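Local coordinates for protein DegT/DnrJ/EryC1/StrS aminotransferase (Brucella abortus 2308, PDB 4QGR) that probably acts as a pyridoxal-phosphate-dependent aminotransferase of the DegT/DnrJ/EryC1/StrS family, binding the cofactor in a dimer whose two subunits both reach it, at residues E53-V57 against M183-F187; Q71-M75 against I239-S243; G78-G82 against L101-E105; I270-Y274 against L362-D368; A294-Y298 against L354-M358. All blocks are in the same frame, centred on the assembly; numbering follows the deposited sequence.

Contact 1 (E53-V57 against M183-F187); sequences EYLGV and MCGAF
Met183 lays its terminal methyl over one face of the Tyr54 ring, with CE 4.0 Å from the ring centroid and 29° off the normal, a CH-pi contact displaced toward the CE2 and CZ side of the ring. The two side chains meet at roughly a right angle. Bends at both chi2 (-64°) and chi3 (-80°) fold the thioether back so that the methyl, and not the sulfur, reaches the ring. Nearer the backbone, Met183 CB rests 3.5 Å from Leu55 O, while the CD2 branch of Leu55 comes within 3.5 Å of Cys184 O. At the other end Val57 CG1 presses on Ala186 CB at 3.4 Å, closer than ordinary carbon packing.

What positions these groups is backbone shape on both sides. Helix 42-55 ends in a Schellman motif with Gly56, at positive phi, as its C-prime residue, and this turns Val57 toward the partner loop. That loop makes a type II turn from Met183 to Ala186, closed by Ala186 N to Met183 O at 2.9 Å. A water joins the two sides, donating to Leu55 O (2.8 Å) and accepting from Met183 N. Farther out, Tyr54 OH is hydrogen-bonded to Glu261, Glu169 takes the N-H groups of Gly185 and Phe187, and Phe211 of strand 208-212 packs on Leu55 and Val57.

The direct contact is therefore apolar, whereas the polar link between helix end and turn passes through one water, which serves a helix-terminal carbonyl and a strand N-H together.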
# COMPACT_ATOMS: atom_id res chain seq x y z
N GLU A 53 -0.96 -24.12 1.81
CA GLU A 53 -1.46 -25.51 1.81
C GLU A 53 -2.87 -25.62 1.35
O GLU A 53 -3.22 -26.54 0.65
CB GLU A 53 -1.29 -26.14 3.20
CG GLU A 53 0.20 -26.23 3.48
CD GLU A 53 0.61 -27.41 4.34
OE1 GLU A 53 -0.15 -28.42 4.40
OE2 GLU A 53 1.70 -27.30 4.92
N TYR A 54 -3.69 -24.63 1.71
CA TYR A 54 -5.08 -24.57 1.29
C TYR A 54 -5.17 -24.50 -0.24
O TYR A 54 -5.99 -25.17 -0.88
CB TYR A 54 -5.79 -23.34 1.92
CG TYR A 54 -7.24 -23.26 1.54
CD1 TYR A 54 -8.18 -24.21 2.00
CD2 TYR A 54 -7.71 -22.26 0.69
CE1 TYR A 54 -9.52 -24.13 1.62
CE2 TYR A 54 -9.03 -22.18 0.34
CZ TYR A 54 -9.92 -23.13 0.78
OH TYR A 54 -11.24 -23.05 0.41
N LEU A 55 -4.31 -23.66 -0.83
CA LEU A 55 -4.38 -23.44 -2.26
C LEU A 55 -3.52 -24.42 -3.07
O LEU A 55 -3.57 -24.41 -4.29
CB LEU A 55 -3.89 -22.03 -2.59
CG LEU A 55 -4.67 -20.86 -2.03
CD1 LEU A 55 -4.00 -19.53 -2.37
CD2 LEU A 55 -6.10 -20.90 -2.49
N GLY A 56 -2.70 -25.20 -2.38
CA GLY A 56 -1.70 -26.06 -3.04
C GLY A 56 -0.62 -25.35 -3.80
O GLY A 56 -0.19 -25.82 -4.86
N VAL A 57 -0.15 -24.22 -3.30
CA VAL A 57 0.94 -23.51 -3.98
C VAL A 57 2.11 -23.46 -3.01
O VAL A 57 1.90 -23.36 -1.79
CB VAL A 57 0.55 -22.09 -4.42
CG1 VAL A 57 -0.68 -22.11 -5.31
CG2 VAL A 57 0.32 -21.21 -3.23
N MET A 183 -6.90 -25.09 -7.31
CA MET A 183 -7.49 -23.94 -6.61
C MET A 183 -7.17 -22.63 -7.34
O MET A 183 -6.02 -22.36 -7.71
CB MET A 183 -6.91 -23.84 -5.20
CG MET A 183 -7.19 -25.05 -4.31
SD MET A 183 -8.94 -25.34 -3.93
CE MET A 183 -9.18 -24.15 -2.62
N CYS A 184 -8.15 -21.73 -7.40
CA CYS A 184 -7.91 -20.39 -7.85
C CYS A 184 -6.83 -19.77 -6.99
O CYS A 184 -6.82 -19.91 -5.76
CB CYS A 184 -9.17 -19.54 -7.78
SG CYS A 184 -10.43 -20.02 -9.00
N GLY A 185 -5.91 -19.09 -7.63
CA GLY A 185 -4.66 -18.70 -7.02
C GLY A 185 -3.45 -19.43 -7.56
O GLY A 185 -2.31 -18.87 -7.57
N ALA A 186 -3.67 -20.64 -8.05
CA ALA A 186 -2.63 -21.52 -8.46
C ALA A 186 -2.46 -21.65 -9.99
O ALA A 186 -1.71 -22.50 -10.47
CB ALA A 186 -2.89 -22.91 -7.82
N PHE A 187 -3.18 -20.81 -10.76
CA PHE A 187 -3.06 -20.73 -12.21
C PHE A 187 -2.02 -19.68 -12.64
O PHE A 187 -1.57 -18.84 -11.86
CB PHE A 187 -4.43 -20.44 -12.82
CG PHE A 187 -5.47 -21.52 -12.58
CD1 PHE A 187 -5.46 -22.69 -13.35
CD2 PHE A 187 -6.45 -21.37 -11.61
CE1 PHE A 187 -6.44 -23.66 -13.14
CE2 PHE A 187 -7.42 -22.35 -11.39
CZ PHE A 187 -7.40 -23.51 -12.17
O HOH W 1 -4.37 -26.09 -6.34

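Contact 2 (Q71-M75 against I239-S243); sequences QMPLM and IGINS. With PLP (pyridoxal-5'-phosphate), chain G.
Met72, Met75 and Ile241 make this an apolar contact between a helix and an extended loop: one side of helix 68-76 rests against residues 239-243, which lead into helix 247-278, close to the subunit interface. Ile241 is central. Ile241 CD1 meets Met72 CG at 3.7 Å and lies almost as near the sulfur, while its CG2 turns toward Gln71 NE2. With CG1 set between the backbone N and the carbonyl carbon (chi1 59°), the longer branch is aimed at Met72. Beyond it, Met72 bends at chi3, bringing CE to 3.6 Å from Ser243 OG, a hydroxyl that is hydrogen-bonded to Asp68 and to Ala64 N. Met75 CE reaches the upstream end of the loop, 3.6 Å from Ile239 O. Leu101 of the second subunit packs on both Met75 and Ile241.

Asn242 points away from the helix, and its ND2 donates to O2P of pyridoxal phosphate at 2.8 Å with an N-H...O angle of 151°. That cofactor is also bound by Lys199, Ser194 and Thr67 of the second subunit. Residues alternating along the loop thus divide the work: methionine side chains pack on the helix-facing side, and an amide carries the other side's grip on a neighbour's phosphate.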
# COMPACT_ATOMS: atom_id res chain seq x y z
N GLN A 71 0.70 -5.42 -9.54
CA GLN A 71 1.80 -4.58 -9.97
C GLN A 71 3.14 -5.29 -9.79
O GLN A 71 4.00 -5.24 -10.67
CB GLN A 71 1.81 -3.28 -9.17
CG GLN A 71 2.96 -2.31 -9.48
CD GLN A 71 2.86 -1.05 -8.62
OE1 GLN A 71 1.85 -0.85 -7.93
NE2 GLN A 71 3.93 -0.28 -8.54
N MET A 72 3.37 -5.88 -8.63
CA MET A 72 4.71 -6.39 -8.36
C MET A 72 5.21 -7.45 -9.35
O MET A 72 6.39 -7.41 -9.76
CB MET A 72 4.84 -6.83 -6.91
CG MET A 72 4.80 -5.64 -5.95
SD MET A 72 5.19 -6.15 -4.26
CE MET A 72 3.62 -6.70 -3.61
N PRO A 73 4.35 -8.40 -9.76
CA PRO A 73 4.83 -9.36 -10.75
C PRO A 73 5.23 -8.69 -12.08
O PRO A 73 6.16 -9.18 -12.74
CB PRO A 73 3.65 -10.29 -10.93
CG PRO A 73 2.96 -10.27 -9.60
CD PRO A 73 3.12 -8.86 -9.11
N LEU A 74 4.51 -7.63 -12.49
CA LEU A 74 4.90 -6.91 -13.71
C LEU A 74 6.28 -6.29 -13.53
O LEU A 74 7.12 -6.32 -14.46
CB LEU A 74 3.88 -5.81 -14.04
CG LEU A 74 2.48 -6.30 -14.40
CD1 LEU A 74 1.51 -5.12 -14.55
CD2 LEU A 74 2.48 -7.06 -15.70
N MET A 75 6.55 -5.75 -12.33
CA MET A 75 7.84 -5.16 -12.05
C MET A 75 8.97 -6.19 -12.10
O MET A 75 10.06 -5.93 -12.67
CB MET A 75 7.87 -4.43 -10.72
CG MET A 75 6.93 -3.24 -10.63
SD MET A 75 6.81 -2.57 -8.99
CE MET A 75 8.44 -1.93 -8.70
N ILE A 239 14.46 -1.40 -7.96
CA ILE A 239 13.40 -0.51 -7.56
C ILE A 239 12.29 -1.37 -7.00
O ILE A 239 11.85 -2.37 -7.63
CB ILE A 239 12.85 0.31 -8.74
CG1 ILE A 239 13.96 1.18 -9.40
CG2 ILE A 239 11.65 1.12 -8.29
CD1 ILE A 239 14.78 2.02 -8.45
N GLY A 240 11.79 -0.97 -5.83
CA GLY A 240 10.62 -1.65 -5.24
C GLY A 240 9.57 -0.70 -4.69
O GLY A 240 9.52 0.48 -5.07
N ILE A 241 8.73 -1.25 -3.78
CA ILE A 241 7.69 -0.49 -3.11
C ILE A 241 7.63 -0.89 -1.63
O ILE A 241 8.47 -1.69 -1.16
CB ILE A 241 6.34 -0.69 -3.81
CG1 ILE A 241 5.93 -2.17 -3.82
CG2 ILE A 241 6.35 -0.15 -5.24
CD1 ILE A 241 4.51 -2.37 -4.29
N ASN A 242 6.67 -0.34 -0.90
CA ASN A 242 6.40 -0.82 0.44
C ASN A 242 5.06 -1.51 0.40
O ASN A 242 4.04 -0.83 0.38
CB ASN A 242 6.31 0.33 1.44
CG ASN A 242 5.96 -0.13 2.85
OD1 ASN A 242 5.76 -1.31 3.12
ND2 ASN A 242 5.88 0.81 3.76
N SER A 243 5.05 -2.84 0.45
CA SER A 243 3.77 -3.56 0.35
C SER A 243 3.72 -4.80 1.22
O SER A 243 3.98 -5.91 0.76
CB SER A 243 3.48 -3.92 -1.10
OG SER A 243 2.20 -4.47 -1.23
N1 PLP G . 11.22 8.68 4.14
C2 PLP G . 12.02 8.50 5.22
C2A PLP G . 13.03 9.55 5.60
C3 PLP G . 11.86 7.28 6.06
O3 PLP G . 12.61 7.09 7.16
C4 PLP G . 10.87 6.26 5.64
C4A PLP G . 10.59 5.05 6.41
O4A PLP G . 10.99 4.98 7.54
C5 PLP G . 10.06 6.57 4.46
C6 PLP G . 10.30 7.76 3.76
C5A PLP G . 9.04 5.52 4.00
O4P PLP G . 7.97 5.40 4.95
P PLP G . 7.21 4.01 5.10
O1P PLP G . 5.94 4.37 5.85
O2P PLP G . 6.98 3.36 3.73
O3P PLP G . 8.20 3.19 5.95

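Contact 3 (G78-G82 against L101-E105); sequences GIGPG and LVGAE
Gly80 and Ala104 bring the two backbones together, their CA atoms 4.3 Å apart, at the tightly packed part of this contact. Gly80 CA approaches Val102 O at 3.3 Å, and in return Gly80 O lies 3.2 Å from Ala104 CA. These are CA-H...O contacts, bent at the hydrogen (127° and 122°). Side chains fill in on the buried flank: Val102 puts CG2 3.4 Å from Ile79 O, and Ile79 CG2 meets Ala104 CB at 3.9 Å. CG2 of Ile79 lies anti to the backbone N, which directs that methyl to the alanine while CG1 turns elsewhere. Leu74 backs Ile79, and Gln71 and Met75 of helix 68-76 cover Val102.

The other flank is exposed. There Pro81 CA comes 3.3 Å from Gly103 O, another CA-H...O contact, with the proline ring set against that oxygen. Just beyond, a water accepts from Gly82 N at 2.9 Å and donates to Gly103 O.

Both segments are loops that carry a helix into a neighbouring parallel strand of the large sheet: 68-76 leads to 83-88 and 94-101 to 105-109. Each helix closes with a Schellman motif, at Gly78 and Gly103. Three carbonyl oxygens receive weak CA-H...O contacts, and Gly103 O is also hydrogen-bonded by the water, so the two loops touch without a direct N-H...O bond.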
# COMPACT_ATOMS: atom_id res chain seq x y z
N GLY A 78 10.17 -6.97 -15.51
CA GLY A 78 10.67 -5.85 -16.30
C GLY A 78 9.67 -5.30 -17.32
O GLY A 78 10.06 -4.77 -18.35
N ILE A 79 8.38 -5.43 -17.04
CA ILE A 79 7.35 -4.98 -17.97
C ILE A 79 7.08 -3.51 -17.78
O ILE A 79 6.90 -3.04 -16.65
CB ILE A 79 6.06 -5.81 -17.82
CG1 ILE A 79 6.34 -7.23 -18.27
CG2 ILE A 79 4.90 -5.19 -18.63
CD1 ILE A 79 5.27 -8.22 -17.94
N GLY A 80 7.04 -2.75 -18.87
CA GLY A 80 7.06 -1.31 -18.75
C GLY A 80 6.91 -0.65 -20.11
O GLY A 80 6.22 -1.15 -20.96
N PRO A 81 7.57 0.49 -20.31
CA PRO A 81 7.42 1.20 -21.58
C PRO A 81 7.77 0.32 -22.79
O PRO A 81 8.78 -0.42 -22.78
CB PRO A 81 8.37 2.40 -21.42
CG PRO A 81 8.48 2.62 -19.95
CD PRO A 81 8.34 1.28 -19.33
N GLY A 82 6.90 0.35 -23.79
CA GLY A 82 7.11 -0.46 -24.99
C GLY A 82 6.38 -1.80 -24.98
O GLY A 82 6.49 -2.55 -25.93
N LEU A 101 0.47 2.15 -14.77
CA LEU A 101 1.35 2.61 -13.71
C LEU A 101 2.79 2.25 -13.97
O LEU A 101 3.66 3.13 -13.84
CB LEU A 101 0.89 2.06 -12.37
CG LEU A 101 1.59 2.70 -11.18
CD1 LEU A 101 1.02 4.07 -10.93
CD2 LEU A 101 1.40 1.85 -9.94
N VAL A 102 3.06 1.01 -14.42
CA VAL A 102 4.45 0.61 -14.74
C VAL A 102 4.97 1.11 -16.09
O VAL A 102 6.12 0.85 -16.46
CB VAL A 102 4.71 -0.89 -14.60
CG1 VAL A 102 4.42 -1.34 -13.17
CG2 VAL A 102 3.95 -1.75 -15.62
N GLY A 103 4.11 1.79 -16.85
CA GLY A 103 4.51 2.43 -18.09
C GLY A 103 4.20 1.62 -19.33
O GLY A 103 4.49 2.08 -20.44
N ALA A 104 3.62 0.43 -19.16
CA ALA A 104 3.16 -0.44 -20.25
C ALA A 104 1.78 0.02 -20.67
O ALA A 104 1.24 0.98 -20.11
CB ALA A 104 3.17 -1.91 -19.83
N GLU A 105 1.21 -0.62 -21.69
CA GLU A 105 -0.15 -0.29 -22.14
C GLU A 105 -1.04 -1.49 -21.99
O GLU A 105 -0.68 -2.58 -22.39
CB GLU A 105 -0.22 0.13 -23.60
CG GLU A 105 0.53 1.39 -23.95
CD GLU A 105 0.13 1.95 -25.29
OE1 GLU A 105 -0.88 1.52 -25.90
OE2 GLU A 105 0.85 2.81 -25.78
O HOH W 2 4.33 1.53 -23.18

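Contact 4 (I270-Y274 against L362-D368); sequences IARRY and LSEADQD
The segments 270-274 and 364-368, both helical, run nearly alongside each other, their short axes 11.4 Å apart and 32° from parallel, and Gln367 spans the gap between them. This is helix-helix packing joining the long helix 247-278 to the C-terminal helix 364-377, which starts at the N-cap Ser363. With CG anti to the backbone N (chi1 -168°) and the chain extended beyond, Gln367 carries its amide across to the first helix. Gln367 NE2 donates to Ile270 O at 2.8 Å, and the acceptor lies in the amide plane; that carbonyl also takes the usual helical bond from Tyr274 N. Gln367 NE2 also sits over the centre of the Tyr274 ring, 3.3 Å above it, the amide standing almost perpendicular to the ring. One nitrogen thus serves a buried carbonyl and faces an aromatic cloud.

Nearby, Leu362 CD2 packs 4.0 Å from Ile270 CG2 and also touches the phenol end of Tyr274, whose OH bonds to Pro357 O. Tyr298 stacks on the Tyr274 ring.

On the more exposed side, Glu364 OE1 lies over one face of the guanidinium, 3.8 Å from Arg273 NH2, a long salt bridge in which no N-H points at the oxygen. Arg273 grips Asp368 end-on: NH1 (2.8 Å) and NH2 (2.7 Å) both converge on OD1, where NH2 meets the syn lone pair while NH1 comes from above the carboxylate plane.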
# COMPACT_ATOMS: atom_id res chain seq x y z
N ILE A 270 -26.06 -21.95 -1.56
CA ILE A 270 -26.87 -20.76 -1.76
C ILE A 270 -27.01 -20.39 -3.24
O ILE A 270 -28.11 -20.11 -3.72
CB ILE A 270 -26.29 -19.60 -0.90
CG1 ILE A 270 -26.52 -19.94 0.59
CG2 ILE A 270 -26.94 -18.27 -1.28
CD1 ILE A 270 -25.61 -19.16 1.54
N ALA A 271 -25.88 -20.42 -3.97
CA ALA A 271 -25.87 -20.09 -5.40
C ALA A 271 -26.71 -21.06 -6.17
O ALA A 271 -27.42 -20.66 -7.07
CB ALA A 271 -24.47 -20.09 -5.95
N ARG A 272 -26.61 -22.35 -5.84
CA ARG A 272 -27.38 -23.38 -6.57
C ARG A 272 -28.87 -23.19 -6.33
O ARG A 272 -29.68 -23.35 -7.24
CB ARG A 272 -26.92 -24.79 -6.19
CG ARG A 272 -25.56 -25.13 -6.80
CD ARG A 272 -25.05 -26.53 -6.44
NE ARG A 272 -23.70 -26.77 -6.98
CZ ARG A 272 -23.43 -27.12 -8.25
NH1 ARG A 272 -24.40 -27.27 -9.15
NH2 ARG A 272 -22.17 -27.32 -8.64
N ARG A 273 -29.23 -22.82 -5.11
CA ARG A 273 -30.63 -22.56 -4.80
C ARG A 273 -31.16 -21.34 -5.58
O ARG A 273 -32.28 -21.39 -6.10
CB ARG A 273 -30.84 -22.42 -3.29
CG ARG A 273 -32.30 -22.49 -2.86
CD ARG A 273 -32.36 -22.78 -1.37
NE ARG A 273 -33.75 -22.95 -0.93
CZ ARG A 273 -34.53 -22.00 -0.42
NH1 ARG A 273 -34.09 -20.76 -0.22
NH2 ARG A 273 -35.77 -22.31 -0.06
N TYR A 274 -30.38 -20.26 -5.68
CA TYR A 274 -30.81 -19.16 -6.55
C TYR A 274 -30.95 -19.63 -8.00
O TYR A 274 -31.92 -19.28 -8.69
CB TYR A 274 -29.77 -18.04 -6.57
CG TYR A 274 -29.81 -16.94 -5.54
CD1 TYR A 274 -30.99 -16.24 -5.21
CD2 TYR A 274 -28.61 -16.50 -4.97
CE1 TYR A 274 -30.97 -15.18 -4.32
CE2 TYR A 274 -28.56 -15.44 -4.09
CZ TYR A 274 -29.75 -14.77 -3.77
OH TYR A 274 -29.69 -13.70 -2.93
N LEU A 362 -26.68 -16.03 4.54
CA LEU A 362 -27.99 -15.69 4.03
C LEU A 362 -28.96 -16.79 4.42
O LEU A 362 -28.75 -17.96 4.10
CB LEU A 362 -27.92 -15.55 2.51
CG LEU A 362 -29.14 -14.99 1.79
CD1 LEU A 362 -29.31 -13.51 2.15
CD2 LEU A 362 -29.01 -15.20 0.28
N SER A 363 -30.03 -16.42 5.10
CA SER A 363 -30.99 -17.44 5.57
C SER A 363 -31.89 -17.93 4.45
O SER A 363 -32.10 -17.24 3.44
CB SER A 363 -31.84 -16.86 6.70
OG SER A 363 -32.76 -15.88 6.19
N GLU A 364 -32.48 -19.10 4.66
CA GLU A 364 -33.47 -19.61 3.71
C GLU A 364 -34.59 -18.60 3.53
O GLU A 364 -34.98 -18.30 2.42
CB GLU A 364 -34.10 -20.91 4.19
CG GLU A 364 -33.31 -22.16 3.93
CD GLU A 364 -34.18 -23.41 3.93
OE1 GLU A 364 -35.40 -23.33 3.63
OE2 GLU A 364 -33.62 -24.47 4.24
N ALA A 365 -35.08 -18.08 4.65
CA ALA A 365 -36.17 -17.09 4.61
C ALA A 365 -35.79 -15.83 3.83
O ALA A 365 -36.59 -15.34 3.02
CB ALA A 365 -36.63 -16.74 6.04
N ASP A 366 -34.56 -15.35 3.99
CA ASP A 366 -34.19 -14.17 3.24
C ASP A 366 -34.02 -14.48 1.74
O ASP A 366 -34.51 -13.76 0.86
CB ASP A 366 -32.94 -13.53 3.83
CG ASP A 366 -33.25 -12.72 5.09
OD1 ASP A 366 -34.43 -12.40 5.34
OD2 ASP A 366 -32.30 -12.39 5.80
N GLN A 367 -33.40 -15.60 1.45
CA GLN A 367 -33.31 -16.05 0.07
C GLN A 367 -34.69 -16.25 -0.56
O GLN A 367 -34.92 -15.79 -1.68
CB GLN A 367 -32.47 -17.32 -0.03
CG GLN A 367 -32.11 -17.66 -1.44
CD GLN A 367 -30.95 -18.64 -1.55
OE1 GLN A 367 -30.77 -19.50 -0.71
NE2 GLN A 367 -30.16 -18.49 -2.60
N ASP A 368 -35.60 -16.90 0.15
CA ASP A 368 -36.96 -17.05 -0.36
C ASP A 368 -37.61 -15.71 -0.69
O ASP A 368 -38.32 -15.59 -1.67
CB ASP A 368 -37.85 -17.79 0.65
CG ASP A 368 -37.47 -19.26 0.82
OD1 ASP A 368 -36.68 -19.80 0.01
OD2 ASP A 368 -37.95 -19.88 1.78

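Contact 5 (A294-Y298 against L354-M358); sequences AWAQY and LSLPM
Tyr298 and Leu356 lie side by side and point the same way, so that Leu356 CD1 meets the edge of the phenol ring, 3.8 Å from CD1 of Tyr298. Met358 crosses the tyrosine obliquely from its other flank. Its chi2 bend sets the sulfur near the indole of Trp295, and its chi3 bend turns the methyl back, so that Met358 CE comes 3.6 Å from Tyr298 CB. Met358 SD is 5.4 Å from the centroid of the Trp295 five-membered ring and 45° off the normal, an oblique Met-aromatic contact. Met358 CG, meanwhile, lies 3.4 Å from Trp295 O.

The phenol is fixed from outside as well, by OH to Asn275 of helix 247-278. On the backbone side, Leu356 N donates to Tyr298 O at 2.9 Å, nearly straight at 163°; 298-301 and 353-356 form a small antiparallel sheet. Ser355 CA adds a C-H contact to that same oxygen, and Ser355 OG is hydrogen-bonded to Ser299.

Beside this bond a water accepts from Tyr298 N and donates to both Leu356 O and Gln297 OE1, at 2.7 Å to each. The side chain of Gln297 lies about 5 Å from that of the cofactor-binding Gln173. Apolar side chains therefore do most of the direct packing beside a single backbone bond, while a water supplies the links among Tyr298 N, Leu356 O and Gln297 OE1 that are not made directly.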
# COMPACT_ATOMS: atom_id res chain seq x y z
N ALA A 294 -15.95 -19.03 -5.98
CA ALA A 294 -15.92 -18.36 -4.70
C ALA A 294 -17.17 -17.49 -4.49
O ALA A 294 -17.44 -17.11 -3.36
CB ALA A 294 -14.69 -17.51 -4.55
N TRP A 295 -17.97 -17.24 -5.54
CA TRP A 295 -19.18 -16.39 -5.40
C TRP A 295 -18.89 -15.10 -4.67
O TRP A 295 -19.64 -14.70 -3.78
CB TRP A 295 -20.32 -17.15 -4.73
CG TRP A 295 -20.76 -18.34 -5.58
CD1 TRP A 295 -20.55 -19.65 -5.31
CD2 TRP A 295 -21.41 -18.28 -6.83
NE1 TRP A 295 -21.05 -20.43 -6.32
CE2 TRP A 295 -21.59 -19.60 -7.27
CE3 TRP A 295 -21.92 -17.23 -7.61
CZ2 TRP A 295 -22.22 -19.90 -8.47
CZ3 TRP A 295 -22.52 -17.55 -8.84
CH2 TRP A 295 -22.68 -18.86 -9.24
N ALA A 296 -17.83 -14.41 -5.06
CA ALA A 296 -17.63 -13.06 -4.57
C ALA A 296 -18.86 -12.22 -4.82
O ALA A 296 -19.20 -11.35 -4.02
CB ALA A 296 -16.42 -12.46 -5.24
N GLN A 297 -19.52 -12.46 -5.96
CA GLN A 297 -20.83 -11.88 -6.26
C GLN A 297 -21.68 -12.94 -6.94
O GLN A 297 -21.15 -13.84 -7.64
CB GLN A 297 -20.74 -10.67 -7.23
CG GLN A 297 -19.78 -9.59 -6.76
CD GLN A 297 -20.20 -8.84 -5.53
OE1 GLN A 297 -21.38 -8.87 -5.17
NE2 GLN A 297 -19.24 -8.11 -4.90
N TYR A 298 -23.00 -12.80 -6.79
CA TYR A 298 -23.98 -13.66 -7.45
C TYR A 298 -24.69 -12.75 -8.45
O TYR A 298 -25.48 -11.89 -8.07
CB TYR A 298 -24.96 -14.27 -6.46
CG TYR A 298 -25.97 -15.14 -7.19
CD1 TYR A 298 -27.15 -14.59 -7.72
CD2 TYR A 298 -25.69 -16.45 -7.48
CE1 TYR A 298 -28.06 -15.38 -8.45
CE2 TYR A 298 -26.59 -17.24 -8.23
CZ TYR A 298 -27.75 -16.68 -8.73
OH TYR A 298 -28.66 -17.44 -9.45
N LEU A 354 -26.96 -7.54 -12.67
CA LEU A 354 -27.23 -7.14 -11.29
C LEU A 354 -26.73 -8.20 -10.33
O LEU A 354 -26.88 -9.38 -10.61
CB LEU A 354 -28.73 -6.94 -11.11
CG LEU A 354 -29.16 -6.37 -9.74
CD1 LEU A 354 -28.59 -4.98 -9.50
CD2 LEU A 354 -30.68 -6.37 -9.61
N SER A 355 -26.06 -7.78 -9.26
CA SER A 355 -25.60 -8.71 -8.24
C SER A 355 -26.51 -8.70 -7.00
O SER A 355 -26.97 -7.66 -6.57
CB SER A 355 -24.14 -8.44 -7.86
OG SER A 355 -23.32 -8.47 -9.04
N LEU A 356 -26.83 -9.89 -6.51
CA LEU A 356 -27.81 -10.09 -5.41
C LEU A 356 -27.07 -10.39 -4.10
O LEU A 356 -25.91 -10.80 -4.13
CB LEU A 356 -28.71 -11.29 -5.74
CG LEU A 356 -29.40 -11.26 -7.10
CD1 LEU A 356 -30.31 -12.47 -7.26
CD2 LEU A 356 -30.21 -9.96 -7.21
N PRO A 357 -27.73 -10.23 -2.95
CA PRO A 357 -27.09 -10.59 -1.71
C PRO A 357 -26.49 -12.00 -1.78
O PRO A 357 -27.11 -12.93 -2.25
CB PRO A 357 -28.23 -10.53 -0.70
CG PRO A 357 -29.15 -9.46 -1.27
CD PRO A 357 -29.10 -9.71 -2.74
N MET A 358 -25.25 -12.12 -1.37
CA MET A 358 -24.54 -13.37 -1.51
C MET A 358 -23.46 -13.41 -0.46
O MET A 358 -22.55 -12.62 -0.49
CB MET A 358 -23.90 -13.49 -2.87
CG MET A 358 -22.95 -14.70 -2.99
SD MET A 358 -23.55 -16.34 -2.46
CE MET A 358 -24.72 -16.53 -3.70
O HOH W 3 -19.93 -12.48 -1.49
O HOH W 4 -23.42 -10.59 -5.06

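How the contacts relate
Along the chain, contacts 1 and 2 interlock, contact 3 is nested inside the loops closed by both, and contacts 4 and 5 follow, contact 5 inside contact 4. In space they form two touching pairs. Contacts 2 and 3, with centres 12 Å apart, share the region of helix 68-76 beside the large mixed sheet and join through Leu74 O and Ile79 N. Contacts 4 and 5, also 12 Å apart, meet where helix 247-278 packs against the small two-stranded sheet and the C-terminal helix. Contact 1 lies between, 22 Å from both contact 2 and contact 5. Contacts 2 and 3 thus lie toward the large sheet and subunit interface, contacts 4 and 5 in the C-terminal part, on opposite sides of the chain's centre.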